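Local coordinates for protein glycoside hydrolase YxiA (Bacillus licheniformis, PDB 3LV4) that probably hydrolyses glycosidic bonds in arabinan, as a calcium-binding family 43 glycoside hydrolase, at residues P101-G106 with L124-D129; S30-A35 with D52-I57; V334-R339 with V412-W417. All blocks are in the same frame, centred on the assembly; numbering follows the deposited sequence.

How the contacts relate
Three ways of joining beta structure are represented here. Contact 1 pairs neighbouring strands of one propeller blade by backbone bonds and runs out at its loop end into a charged, partly exposed guanidinium site. Contact 2, in another blade, is buried: a loop folds against a strand and the turn before it through leucines and one amide, with a single direct hydrogen bond between its segments. Their centres lie about 22 Å apart and they do not touch. Contact 3, also largely buried, holds different elements, linking the last propeller blade to the C-terminal domain through a glutamine amide, small apolar side chains and two waters; its centre is about 40 Å from that of contact 1, across the middle of the chain.

Contact 1: P101-G106 with L124-D129; sequences PRSALG and LKSGMD. With ACT (acetate ion), chain G.
Ser-103 and Ser-126 face each other as a hydrogen-bonded antiparallel pair, and from them the contact grades from a tightly bonded strand pair to a looser, solvent-facing end. On the tight side, Ser-126 N gives its hydrogen to Ser-103 O at 2.9 Å and Leu-105 N bonds to Leu-124 O in the same way. The two leucines send their side chains to one face, side by side, with CD2 of Leu-105 3.9 Å from CD2 of Leu-124. Ser-126 OG, placed between its own backbone N and carbonyl carbon (chi1 53°), turns back to donate to Pro-101 O at 2.8 Å, approaching from above the carbonyl plane. The ends of the segments then close up where Gly-127, with positive phi, brings its CA within 4.0 Å of Arg-102 CA.

The looser end belongs to Arg-102. Its chain bends at chi2 (77°), which carries the guanidinium past Gly-127, and NH1 donates to Gly-127 O at 3.1 Å, the acceptor lying at the edge of the group. An acetate, probably from the crystallisation liquor, takes NH1 on OXT and NH2 on O, while Asp-129 N also donates to OXT at 2.8 Å.

Around this hairpin of strands 103-110 and 118-126, helix 65-71 lies against Ala-104 and sets Trp-70 in cation-pi contact with Arg-102 and Lys-125. On the leucine face, strand 159-163 supplies Met-161 and Tyr-163.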
loop_
_atom_site.group_PDB
_atom_site.type_symbol
_atom_site.label_atom_id
_atom_site.label_comp_id
_atom_site.label_asym_id
_atom_site.label_seq_id
_atom_site.Cartn_x
_atom_site.Cartn_y
_atom_site.Cartn_z
ATOM N N PRO A 101 -11.049 -18.824 1.762
ATOM C CA PRO A 101 -9.777 -18.724 1.039
ATOM C C PRO A 101 -9.607 -19.816 -0.019
ATOM O O PRO A 101 -8.545 -20.430 -0.109
ATOM C CB PRO A 101 -8.736 -18.897 2.144
ATOM C CG PRO A 101 -9.405 -19.756 3.158
ATOM C CD PRO A 101 -10.885 -19.416 3.102
ATOM N N ARG A 102 -10.658 -20.052 -0.801
ATOM C CA ARG A 102 -10.614 -20.997 -1.899
ATOM C C ARG A 102 -10.025 -20.270 -3.090
ATOM O O ARG A 102 -10.746 -19.589 -3.816
ATOM C CB ARG A 102 -12.034 -21.471 -2.212
ATOM C CG ARG A 102 -12.159 -22.416 -3.392
ATOM C CD ARG A 102 -11.718 -23.804 -3.013
ATOM N NE ARG A 102 -11.922 -24.761 -4.096
ATOM C CZ ARG A 102 -11.830 -26.077 -3.935
ATOM N NH1 ARG A 102 -11.554 -26.577 -2.735
ATOM N NH2 ARG A 102 -12.024 -26.886 -4.965
ATOM N N SER A 103 -8.714 -20.405 -3.284
ATOM C CA SER A 103 -8.013 -19.572 -4.257
ATOM C C SER A 103 -6.924 -20.321 -4.995
ATOM O O SER A 103 -6.399 -21.333 -4.515
ATOM C CB SER A 103 -7.393 -18.349 -3.568
ATOM O OG SER A 103 -8.342 -17.681 -2.760
ATOM N N ALA A 104 -6.599 -19.812 -6.175
ATOM C CA ALA A 104 -5.455 -20.290 -6.935
ATOM C C ALA A 104 -4.606 -19.099 -7.353
ATOM O O ALA A 104 -5.136 -18.031 -7.678
ATOM C CB ALA A 104 -5.910 -21.093 -8.165
ATOM N N LEU A 105 -3.289 -19.290 -7.327
ATOM C CA LEU A 105 -2.342 -18.260 -7.723
ATOM C C LEU A 105 -1.479 -18.827 -8.848
ATOM O O LEU A 105 -0.893 -19.906 -8.711
ATOM C CB LEU A 105 -1.467 -17.870 -6.518
ATOM C CG LEU A 105 -0.303 -16.890 -6.723
ATOM C CD1 LEU A 105 -0.807 -15.485 -6.949
ATOM C CD2 LEU A 105 0.613 -16.930 -5.502
ATOM N N GLY A 106 -1.407 -18.113 -9.965
ATOM C CA GLY A 106 -0.666 -18.609 -11.109
ATOM C C GLY A 106 0.178 -17.550 -11.780
ATOM O O GLY A 106 0.188 -16.391 -11.354
ATOM N N LEU A 124 0.234 -22.248 -6.748
ATOM C CA LEU A 124 -0.175 -22.267 -5.346
ATOM C C LEU A 124 -1.697 -22.357 -5.278
ATOM O O LEU A 124 -2.390 -21.746 -6.088
ATOM C CB LEU A 124 0.315 -21.000 -4.628
ATOM C CG LEU A 124 1.185 -21.060 -3.370
ATOM C CD1 LEU A 124 2.267 -22.107 -3.427
ATOM C CD2 LEU A 124 1.775 -19.676 -3.066
ATOM N N LYS A 125 -2.211 -23.134 -4.323
ATOM C CA LYS A 125 -3.651 -23.193 -4.078
ATOM C C LYS A 125 -3.928 -23.114 -2.589
ATOM O O LYS A 125 -3.100 -23.536 -1.781
ATOM C CB LYS A 125 -4.251 -24.500 -4.615
ATOM C CG LYS A 125 -4.403 -24.577 -6.127
ATOM C CD LYS A 125 -4.932 -25.964 -6.528
ATOM C CE LYS A 125 -5.340 -26.022 -7.988
ATOM N NZ LYS A 125 -5.651 -27.422 -8.408
ATOM N N SER A 126 -5.090 -22.567 -2.234
ATOM C CA SER A 126 -5.555 -22.581 -0.853
ATOM C C SER A 126 -7.020 -22.991 -0.829
ATOM O O SER A 126 -7.694 -22.990 -1.871
ATOM C CB SER A 126 -5.356 -21.216 -0.184
ATOM O OG SER A 126 -5.922 -20.162 -0.937
ATOM N N GLY A 127 -7.505 -23.372 0.348
ATOM C CA GLY A 127 -8.908 -23.692 0.506
ATOM C C GLY A 127 -9.298 -25.079 0.034
ATOM O O GLY A 127 -10.494 -25.386 -0.048
HETATM N N MSE A 128 -8.310 -25.911 -0.293
HETATM C CA MSE A 128 -8.577 -27.320 -0.573
HETATM C C MSE A 128 -9.040 -28.002 0.699
HETATM O O MSE A 128 -8.626 -27.627 1.802
HETATM C CB MSE A 128 -7.322 -28.043 -1.094
HETATM C CG MSE A 128 -6.136 -28.056 -0.104
HETATM SE SE MSE A 128 -4.974 -26.489 -0.285
HETATM C CE MSE A 128 -4.028 -27.050 -1.924
ATOM N N ASP A 129 -9.901 -29.002 0.538
ATOM C CA ASP A 129 -10.263 -29.874 1.641
ATOM C C ASP A 129 -9.311 -31.052 1.549
ATOM O O ASP A 129 -9.603 -32.043 0.883
ATOM C CB ASP A 129 -11.713 -30.340 1.511
ATOM C CG ASP A 129 -12.148 -31.241 2.660
ATOM O OD1 ASP A 129 -11.459 -31.271 3.703
ATOM O OD2 ASP A 129 -13.186 -31.925 2.522
HETATM C C ACT G . -10.664 -29.950 -3.083
HETATM O O ACT G . -11.299 -29.594 -4.104
HETATM O OXT ACT G . -10.969 -29.368 -2.023
HETATM C CH3 ACT G . -9.586 -30.996 -3.139
#

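Contact 2: S30-A35 with D52-I57; sequences SHLASA and DGNPLI
In the first blade of the five-bladed propeller characteristic of family 43, an Asx turn in the loop after strand 44-47 brings Asn-54 and Leu-56 against Leu-32, beside strand 33-37. Asn-54 uses both ends of its amide. OD1 accepts from Leu-56 N at 2.9 Å, in the carbonyl plane, and so defines the turn; ND2 reaches across and donates to Leu-32 O at 3.0 Å, in a nearly straight bond (165°) with the acceptor close to the amide plane. With CG anti to the backbone N (chi1 -179°), the amide points across to the Leu-32 carbonyl, and the bonds through OD1 and ND2 together limit its rotation.

Much of the remaining contact is made by aliphatic carbon. Leu-32 lays its isobutyl group across the amide, the two chains crossing obliquely, with CD2 3.5 Å from Asn-54 CG. Its other branch runs past Leu-56 in the opposite direction, CD1 to CD1 at 3.9 Å, and CD2 also meets Ile-57 CG1 at 4.0 Å. Leu-32 is thus wedged among three residues of one loop, with Val-60 of helix 60-63 also against it.

Polar atoms inside this buried contact are paired beyond the two segments: Asn-54 ND2 also donates to Ser-49 O, and Ser-47 OG serves both Leu-32 O and Ser-34 OG. That serine pair lies beside aliphatic carbon, since the branch tip CD1 of Leu-56 sits 3.6 Å from Ser-34 OG.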
loop_
_atom_site.group_PDB
_atom_site.type_symbol
_atom_site.label_atom_id
_atom_site.label_comp_id
_atom_site.label_asym_id
_atom_site.label_seq_id
_atom_site.Cartn_x
_atom_site.Cartn_y
_atom_site.Cartn_z
ATOM N N SER A 30 -7.162 -5.512 -9.435
ATOM C CA SER A 30 -8.138 -6.596 -9.468
ATOM C C SER A 30 -9.082 -6.478 -10.671
ATOM O O SER A 30 -9.190 -5.410 -11.293
ATOM C CB SER A 30 -8.922 -6.636 -8.157
ATOM O OG SER A 30 -8.029 -6.870 -7.072
ATOM N N HIS A 31 -9.745 -7.586 -10.995
ATOM C CA HIS A 31 -10.707 -7.643 -12.102
ATOM C C HIS A 31 -10.035 -7.357 -13.436
ATOM O O HIS A 31 -10.666 -6.854 -14.375
ATOM C CB HIS A 31 -11.873 -6.685 -11.834
ATOM C CG HIS A 31 -12.440 -6.839 -10.458
ATOM N ND1 HIS A 31 -12.415 -5.834 -9.518
ATOM C CD2 HIS A 31 -12.987 -7.914 -9.846
ATOM C CE1 HIS A 31 -12.956 -6.272 -8.393
ATOM N NE2 HIS A 31 -13.311 -7.531 -8.567
ATOM N N LEU A 32 -8.749 -7.692 -13.510
ATOM C CA LEU A 32 -7.964 -7.516 -14.733
ATOM C C LEU A 32 -8.062 -6.067 -15.213
ATOM O O LEU A 32 -8.108 -5.794 -16.420
ATOM C CB LEU A 32 -8.422 -8.497 -15.822
ATOM C CG LEU A 32 -7.387 -8.847 -16.903
ATOM C CD1 LEU A 32 -6.055 -9.254 -16.278
ATOM C CD2 LEU A 32 -7.911 -9.948 -17.855
ATOM N N ALA A 33 -8.104 -5.147 -14.254
ATOM C CA ALA A 33 -8.145 -3.713 -14.547
ATOM C C ALA A 33 -6.732 -3.155 -14.671
ATOM O O ALA A 33 -5.805 -3.654 -14.031
ATOM C CB ALA A 33 -8.902 -2.966 -13.450
ATOM N N SER A 34 -6.571 -2.105 -15.478
ATOM C CA SER A 34 -5.264 -1.474 -15.639
ATOM C C SER A 34 -5.378 -0.065 -16.204
ATOM O O SER A 34 -6.389 0.303 -16.813
ATOM C CB SER A 34 -4.354 -2.318 -16.539
ATOM O OG SER A 34 -4.875 -2.409 -17.856
ATOM N N ALA A 35 -4.331 0.722 -15.991
ATOM C CA ALA A 35 -4.300 2.111 -16.440
ATOM C C ALA A 35 -2.857 2.518 -16.620
ATOM O O ALA A 35 -1.955 1.851 -16.112
ATOM C CB ALA A 35 -4.980 3.018 -15.427
ATOM N N ASP A 52 -14.515 -11.331 -22.109
ATOM C CA ASP A 52 -13.969 -11.570 -23.437
ATOM C C ASP A 52 -13.574 -10.234 -24.025
ATOM O O ASP A 52 -14.368 -9.293 -23.994
ATOM C CB ASP A 52 -15.037 -12.173 -24.358
ATOM C CG ASP A 52 -15.491 -13.554 -23.927
ATOM O OD1 ASP A 52 -14.940 -14.107 -22.953
ATOM O OD2 ASP A 52 -16.406 -14.090 -24.586
ATOM N N GLY A 53 -12.364 -10.137 -24.566
ATOM C CA GLY A 53 -11.954 -8.910 -25.230
ATOM C C GLY A 53 -11.111 -7.982 -24.371
ATOM O O GLY A 53 -10.605 -6.970 -24.861
ATOM N N ASN A 54 -10.952 -8.312 -23.092
ATOM C CA ASN A 54 -10.025 -7.559 -22.248
ATOM C C ASN A 54 -8.627 -7.613 -22.881
ATOM O O ASN A 54 -8.089 -8.695 -23.105
ATOM C CB ASN A 54 -10.018 -8.136 -20.831
ATOM C CG ASN A 54 -9.089 -7.382 -19.896
ATOM O OD1 ASN A 54 -7.914 -7.201 -20.195
ATOM N ND2 ASN A 54 -9.614 -6.946 -18.753
ATOM N N PRO A 55 -8.037 -6.445 -23.192
ATOM C CA PRO A 55 -6.797 -6.446 -23.979
ATOM C C PRO A 55 -5.645 -7.186 -23.301
ATOM O O PRO A 55 -4.775 -7.720 -23.997
ATOM C CB PRO A 55 -6.463 -4.954 -24.128
ATOM C CG PRO A 55 -7.302 -4.255 -23.118
ATOM C CD PRO A 55 -8.517 -5.086 -22.910
ATOM N N LEU A 56 -5.633 -7.224 -21.970
ATOM C CA LEU A 56 -4.547 -7.894 -21.253
ATOM C C LEU A 56 -4.595 -9.402 -21.485
ATOM O O LEU A 56 -3.564 -10.042 -21.671
ATOM C CB LEU A 56 -4.599 -7.582 -19.752
ATOM C CG LEU A 56 -4.554 -6.100 -19.359
ATOM C CD1 LEU A 56 -4.599 -5.957 -17.845
ATOM C CD2 LEU A 56 -3.318 -5.394 -19.930
ATOM N N ILE A 57 -5.799 -9.964 -21.454
ATOM C CA ILE A 57 -6.010 -11.378 -21.771
ATOM C C ILE A 57 -7.374 -11.526 -22.442
ATOM O O ILE A 57 -8.376 -11.779 -21.772
ATOM C CB ILE A 57 -5.991 -12.274 -20.508
ATOM C CG1 ILE A 57 -4.846 -11.891 -19.566
ATOM C CG2 ILE A 57 -5.870 -13.751 -20.906
ATOM C CD1 ILE A 57 -4.788 -12.754 -18.292
#

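Contact 3: V334-R339 with V412-W417; sequences VVAPHR and VFLRQW
Where the propeller meets the C-terminal, lipocalin-like beta domain, Gln-416 reaches from strand 407-418 to the backbone of His-338, in the segment that carries strand 333-335 of the last blade. The two segments run almost in the same direction, 3° apart, yet their nearest CA atoms remain 6.7 Å apart (His-338 and Gln-416), so side chains fill the gap in place of a backbone ladder.

Gln-416 does so with its amide, which behaves like a piece of neighbouring strand: OE1 accepts from His-338 N at 2.8 Å, the donor tilted from the carbonyl plane, and NE2 donates to His-338 O at 2.9 Å from above that carbonyl's plane. Its CG lies anti to the carbonyl carbon (chi1 -67°) and the chain then extends, which carries the amide across the gap. The imidazole of His-338 is turned 43° from the plane of the Gln-416 amide, and Pro-337 crosses the glutamine chain at about a right angle, with CD 3.3 Å from OE1. A leucine in place of Gln-416 would probably leave both the N-H and the C=O of His-338 without their shared partner inside a buried seam.

Beyond the amide the packing is apolar. Ala-336 CB meets Leu-414 CD2 at 3.8 Å, and Val-334 and Val-412 touch through their CG2 methyls. Partners outside the segments fix two of the polar ends: His-338 NE2 is bonded to Ser-441 OG, and Arg-339 forms a salt bridge with Glu-10.

At the other end water takes over the bridging. One molecule links Arg-339 O to Trp-417 N, and a second donates both to Arg-339 O and to Trp-417 O, the water oxygen lying 2.7 Å from Trp-417 O.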
loop_
_atom_site.group_PDB
_atom_site.type_symbol
_atom_site.label_atom_id
_atom_site.label_comp_id
_atom_site.label_asym_id
_atom_site.label_seq_id
_atom_site.Cartn_x
_atom_site.Cartn_y
_atom_site.Cartn_z
ATOM N N VAL A 334 6.976 9.013 5.449
ATOM C CA VAL A 334 5.744 9.719 5.786
ATOM C C VAL A 334 5.023 10.083 4.487
ATOM O O VAL A 334 5.663 10.385 3.475
ATOM C CB VAL A 334 6.002 10.981 6.654
ATOM C CG1 VAL A 334 6.748 10.607 7.942
ATOM C CG2 VAL A 334 6.781 12.037 5.871
ATOM N N VAL A 335 3.695 10.015 4.505
ATOM C CA VAL A 335 2.908 10.315 3.312
ATOM C C VAL A 335 2.587 11.812 3.251
ATOM O O VAL A 335 2.055 12.378 4.208
ATOM C CB VAL A 335 1.595 9.495 3.305
ATOM C CG1 VAL A 335 0.830 9.676 1.988
ATOM C CG2 VAL A 335 1.901 8.027 3.549
ATOM N N ALA A 336 2.910 12.453 2.130
ATOM C CA ALA A 336 2.495 13.838 1.913
ATOM C C ALA A 336 0.968 13.892 1.981
ATOM O O ALA A 336 0.300 13.005 1.466
ATOM C CB ALA A 336 2.984 14.328 0.558
ATOM N N PRO A 337 0.408 14.917 2.642
ATOM C CA PRO A 337 -1.052 14.916 2.846
ATOM C C PRO A 337 -1.892 15.038 1.565
ATOM O O PRO A 337 -3.018 14.548 1.541
ATOM C CB PRO A 337 -1.284 16.133 3.753
ATOM C CG PRO A 337 0.049 16.338 4.462
ATOM C CD PRO A 337 1.081 15.981 3.413
ATOM N N HIS A 338 -1.365 15.680 0.526
ATOM C CA HIS A 338 -2.113 15.843 -0.725
ATOM C C HIS A 338 -1.554 15.016 -1.877
ATOM O O HIS A 338 -0.366 14.695 -1.898
ATOM C CB HIS A 338 -2.172 17.313 -1.129
ATOM C CG HIS A 338 -2.821 18.179 -0.104
ATOM N ND1 HIS A 338 -4.156 18.063 0.221
ATOM C CD2 HIS A 338 -2.320 19.145 0.698
ATOM C CE1 HIS A 338 -4.453 18.936 1.167
ATOM N NE2 HIS A 338 -3.356 19.604 1.475
ATOM N N ARG A 339 -2.414 14.696 -2.845
ATOM C CA ARG A 339 -2.005 13.884 -3.983
ATOM C C ARG A 339 -0.893 14.573 -4.781
ATOM O O ARG A 339 -0.768 15.803 -4.771
ATOM C CB ARG A 339 -3.207 13.568 -4.893
ATOM C CG ARG A 339 -3.730 14.774 -5.659
ATOM C CD ARG A 339 -5.106 14.529 -6.258
ATOM N NE ARG A 339 -5.151 13.383 -7.161
ATOM C CZ ARG A 339 -6.183 13.120 -7.962
ATOM N NH1 ARG A 339 -7.241 13.924 -7.960
ATOM N NH2 ARG A 339 -6.162 12.063 -8.761
ATOM N N VAL A 412 8.307 15.780 7.866
ATOM C CA VAL A 412 8.860 16.570 6.778
ATOM C C VAL A 412 7.839 17.605 6.309
ATOM O O VAL A 412 6.639 17.302 6.233
ATOM C CB VAL A 412 9.266 15.654 5.591
ATOM C CG1 VAL A 412 9.952 16.467 4.502
ATOM C CG2 VAL A 412 10.204 14.541 6.067
ATOM N N PHE A 413 8.313 18.824 6.029
ATOM C CA PHE A 413 7.504 19.892 5.422
ATOM C C PHE A 413 7.556 19.797 3.894
ATOM O O PHE A 413 8.606 19.498 3.316
ATOM C CB PHE A 413 8.058 21.279 5.792
ATOM C CG PHE A 413 7.764 21.740 7.204
ATOM C CD1 PHE A 413 6.489 22.135 7.576
ATOM C CD2 PHE A 413 8.794 21.855 8.134
ATOM C CE1 PHE A 413 6.230 22.597 8.866
ATOM C CE2 PHE A 413 8.547 22.317 9.426
ATOM C CZ PHE A 413 7.267 22.691 9.793
ATOM N N LEU A 414 6.442 20.095 3.233
ATOM C CA LEU A 414 6.388 20.047 1.775
ATOM C C LEU A 414 5.324 20.999 1.252
ATOM O O LEU A 414 4.173 20.941 1.688
ATOM C CB LEU A 414 6.059 18.627 1.311
ATOM C CG LEU A 414 5.996 18.410 -0.203
ATOM C CD1 LEU A 414 7.387 18.652 -0.848
ATOM C CD2 LEU A 414 5.452 17.018 -0.543
ATOM N N ARG A 415 5.694 21.877 0.322
ATOM C CA ARG A 415 4.689 22.698 -0.348
ATOM C C ARG A 415 3.939 21.852 -1.367
ATOM O O ARG A 415 4.547 21.149 -2.169
ATOM C CB ARG A 415 5.329 23.894 -1.055
ATOM C CG ARG A 415 5.958 24.906 -0.134
ATOM C CD ARG A 415 6.442 26.116 -0.936
ATOM N NE ARG A 415 7.082 27.127 -0.098
ATOM C CZ ARG A 415 8.328 27.040 0.362
ATOM N NH1 ARG A 415 9.068 25.972 0.082
ATOM N NH2 ARG A 415 8.833 28.011 1.115
ATOM N N GLN A 416 2.614 21.940 -1.342
ATOM C CA GLN A 416 1.778 21.098 -2.175
ATOM C C GLN A 416 0.638 21.875 -2.799
ATOM O O GLN A 416 0.315 22.979 -2.366
ATOM C CB GLN A 416 1.170 19.981 -1.337
ATOM C CG GLN A 416 2.164 18.977 -0.826
ATOM C CD GLN A 416 1.499 17.644 -0.581
ATOM O OE1 GLN A 416 0.852 17.438 0.442
ATOM N NE2 GLN A 416 1.631 16.740 -1.537
ATOM N N TRP A 417 0.027 21.270 -3.810
ATOM C CA TRP A 417 -1.211 21.758 -4.381
ATOM C C TRP A 417 -2.403 21.178 -3.618
ATOM O O TRP A 417 -2.512 19.964 -3.447
ATOM C CB TRP A 417 -1.283 21.325 -5.845
ATOM C CG TRP A 417 -2.529 21.714 -6.557
ATOM C CD1 TRP A 417 -3.570 20.899 -6.908
ATOM C CD2 TRP A 417 -2.867 23.022 -7.029
ATOM N NE1 TRP A 417 -4.537 21.623 -7.569
ATOM C CE2 TRP A 417 -4.128 22.928 -7.656
ATOM C CE3 TRP A 417 -2.226 24.263 -6.981
ATOM C CZ2 TRP A 417 -4.756 24.025 -8.230
ATOM C CZ3 TRP A 417 -2.852 25.349 -7.549
ATOM C CH2 TRP A 417 -4.105 25.225 -8.164
HETATM O O HOH W 1 0.665 18.383 -4.378
HETATM O O HOH W 2 -2.830 17.956 -5.199
#